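Local coordinates for protein 6-phosphogluconolactonase (Thermotoga maritima, PDB 1VL1) that hydrolyses 6-phosphogluconolactone to 6-phosphogluconate in the oxidative stage of the pentose phosphate pathway, at residues F138-L143 with Y192-I197. Residues are numbered along the deposited sequence; the frame is centred on the assembly and turned at random.
Sequences FDLAIL and YVLFLI
Within strand 140-143, A141 and L143 make the backbone hydrogen bonds to the parallel strand 192-198, each through both N and O. A141 N gives its hydrogen to Y192 O (2.9 Å) and A141 O takes one from L194 N (2.8 Å); L143 N reaches L194 O and L143 O accepts from L196 N, both at 2.8 Å. L194 is thus held at both its N, which donates to A141 O, and its O, which accepts from L143 N. The L194 N bond is almost straight, 171° at the hydrogen. One residue before strand 140-143, D139 O accepts a more bent bond from Y192 N, 3.1 Å, with the donor 37° out of the carbonyl plane; the same oxygen lies at the edge of the Y192 ring. Y192 O and L143 O each also receive a CA-H...O contact, from L140 and F195 respectively.

One face of the pair carries L140, Y192, I142 and L194. L140 CD1 reaches L194 CG at 3.7 Å and also meets Y192 CB, its chi1 of -176° placing CG opposite the backbone N. Farther along, I142 CG2 packs obliquely against L196 CD2 (3.7 Å). On the opposite face L143 CD1 lies against V193 CG1, while L143 CB approaches the F195 ring.

D139 OD2 makes a salt bridge with K44 NZ and accepts a hydrogen bond from F48 N. L140 bonds the backbone of F48 and V50, and I142 that of V50, making 140-143 a central strand of the parallel part of the mixed, Rossmann-like sheet, between 47-51 and 192-198; strand 225-231 follows beyond 192-198, and helix 25-43 packs over L140, Y192, L194 and L196.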
loop_
_atom_site.group_PDB
_atom_site.type_symbol
_atom_site.label_atom_id
_atom_site.label_comp_id
_atom_site.label_asym_id
_atom_site.label_seq_id
_atom_site.Cartn_x
_atom_site.Cartn_y
_atom_site.Cartn_z
ATOM N N PHE A 138 -7.140 -9.431 -0.640
ATOM C CA PHE A 138 -7.257 -8.127 -0.002
ATOM C C PHE A 138 -8.512 -7.434 -0.517
ATOM O O PHE A 138 -8.915 -7.597 -1.691
ATOM C CB PHE A 138 -6.040 -7.274 -0.286
ATOM C CG PHE A 138 -4.749 -7.877 0.134
ATOM C CD1 PHE A 138 -4.484 -8.111 1.482
ATOM C CD2 PHE A 138 -3.771 -8.161 -0.782
ATOM C CE1 PHE A 138 -3.273 -8.664 1.879
ATOM C CE2 PHE A 138 -2.533 -8.675 -0.388
ATOM C CZ PHE A 138 -2.293 -8.949 0.938
ATOM N N ASP A 139 -9.141 -6.680 0.352
ATOM C CA ASP A 139 -10.318 -5.875 -0.014
ATOM C C ASP A 139 -9.887 -4.535 -0.624
ATOM O O ASP A 139 -10.483 -4.063 -1.595
ATOM C CB ASP A 139 -11.176 -5.629 1.233
ATOM C CG ASP A 139 -11.809 -6.874 1.728
ATOM O OD1 ASP A 139 -12.629 -7.506 0.999
ATOM O OD2 ASP A 139 -11.525 -7.331 2.849
ATOM N N LEU A 140 -8.816 -3.974 -0.091
ATOM C CA LEU A 140 -8.413 -2.639 -0.455
ATOM C C LEU A 140 -6.925 -2.490 -0.364
ATOM O O LEU A 140 -6.346 -2.973 0.595
ATOM C CB LEU A 140 -9.075 -1.718 0.524
ATOM C CG LEU A 140 -8.949 -0.216 0.402
ATOM C CD1 LEU A 140 -9.409 0.237 -0.959
ATOM C CD2 LEU A 140 -9.821 0.444 1.417
ATOM N N ALA A 141 -6.298 -1.861 -1.368
ATOM C CA ALA A 141 -4.901 -1.554 -1.320
ATOM C C ALA A 141 -4.783 -0.038 -1.505
ATOM O O ALA A 141 -5.355 0.508 -2.419
ATOM C CB ALA A 141 -4.124 -2.284 -2.385
ATOM N N ILE A 142 -4.115 0.614 -0.587
ATOM C CA ILE A 142 -3.857 2.069 -0.625
ATOM C C ILE A 142 -2.379 2.261 -0.908
ATOM O O ILE A 142 -1.478 2.028 -0.043
ATOM C CB ILE A 142 -4.291 2.778 0.703
ATOM C CG1 ILE A 142 -5.734 2.450 1.057
ATOM C CG2 ILE A 142 -4.102 4.293 0.591
ATOM C CD1 ILE A 142 -6.187 2.874 2.434
ATOM N N LEU A 143 -2.104 2.666 -2.143
ATOM C CA LEU A 143 -0.762 2.664 -2.655
ATOM C C LEU A 143 -0.322 4.022 -3.095
ATOM O O LEU A 143 -1.182 4.870 -3.454
ATOM C CB LEU A 143 -0.694 1.718 -3.858
ATOM C CG LEU A 143 -1.065 0.276 -3.563
ATOM C CD1 LEU A 143 -1.009 -0.568 -4.868
ATOM C CD2 LEU A 143 -0.164 -0.315 -2.471
ATOM N N TYR A 192 -10.124 -3.565 -4.666
ATOM C CA TYR A 192 -9.990 -2.143 -4.996
ATOM C C TYR A 192 -8.561 -1.711 -4.769
ATOM O O TYR A 192 -7.983 -1.998 -3.744
ATOM C CB TYR A 192 -10.942 -1.305 -4.133
ATOM C CG TYR A 192 -12.398 -1.660 -4.326
ATOM C CD1 TYR A 192 -13.109 -1.138 -5.365
ATOM C CD2 TYR A 192 -13.036 -2.590 -3.478
ATOM C CE1 TYR A 192 -14.443 -1.495 -5.587
ATOM C CE2 TYR A 192 -14.396 -2.974 -3.685
ATOM C CZ TYR A 192 -15.079 -2.403 -4.760
ATOM O OH TYR A 192 -16.407 -2.701 -5.021
ATOM N N VAL A 193 -7.964 -1.064 -5.772
ATOM C CA VAL A 193 -6.668 -0.519 -5.646
ATOM C C VAL A 193 -6.811 1.007 -5.789
ATOM O O VAL A 193 -7.429 1.492 -6.749
ATOM C CB VAL A 193 -5.721 -1.034 -6.740
ATOM C CG1 VAL A 193 -4.466 -0.267 -6.738
ATOM C CG2 VAL A 193 -5.405 -2.500 -6.527
ATOM N N LEU A 194 -6.306 1.711 -4.782
ATOM C CA LEU A 194 -6.298 3.176 -4.759
ATOM C C LEU A 194 -4.874 3.653 -4.857
ATOM O O LEU A 194 -4.027 3.267 -4.049
ATOM C CB LEU A 194 -6.881 3.696 -3.441
ATOM C CG LEU A 194 -8.231 3.115 -3.011
ATOM C CD1 LEU A 194 -8.808 3.900 -1.779
ATOM C CD2 LEU A 194 -9.207 3.107 -4.107
ATOM N N PHE A 195 -4.577 4.537 -5.804
ATOM C CA PHE A 195 -3.263 5.180 -5.874
ATOM C C PHE A 195 -3.414 6.631 -5.399
ATOM O O PHE A 195 -4.330 7.312 -5.816
ATOM C CB PHE A 195 -2.738 5.227 -7.330
ATOM C CG PHE A 195 -2.225 3.896 -7.819
ATOM C CD1 PHE A 195 -0.900 3.518 -7.564
ATOM C CD2 PHE A 195 -3.034 3.066 -8.582
ATOM C CE1 PHE A 195 -0.421 2.310 -8.006
ATOM C CE2 PHE A 195 -2.520 1.859 -9.044
ATOM C CZ PHE A 195 -1.272 1.494 -8.761
ATOM N N LEU A 196 -2.471 7.100 -4.587
ATOM C CA LEU A 196 -2.498 8.457 -4.042
ATOM C C LEU A 196 -1.245 9.158 -4.512
ATOM O O LEU A 196 -0.153 8.774 -4.085
ATOM C CB LEU A 196 -2.495 8.395 -2.520
ATOM C CG LEU A 196 -3.762 8.115 -1.768
ATOM C CD1 LEU A 196 -4.666 7.179 -2.387
ATOM C CD2 LEU A 196 -3.463 7.834 -0.310
ATOM N N ILE A 197 -1.393 10.114 -5.419
ATOM C CA ILE A 197 -0.264 10.789 -6.037
ATOM C C ILE A 197 -0.515 12.271 -6.075
ATOM O O ILE A 197 -1.678 12.713 -6.175
ATOM C CB ILE A 197 0.080 10.269 -7.443
ATOM C CG1 ILE A 197 -1.090 10.431 -8.458
ATOM C CG2 ILE A 197 0.554 8.814 -7.388
ATOM C CD1 ILE A 197 -0.548 10.399 -9.861
#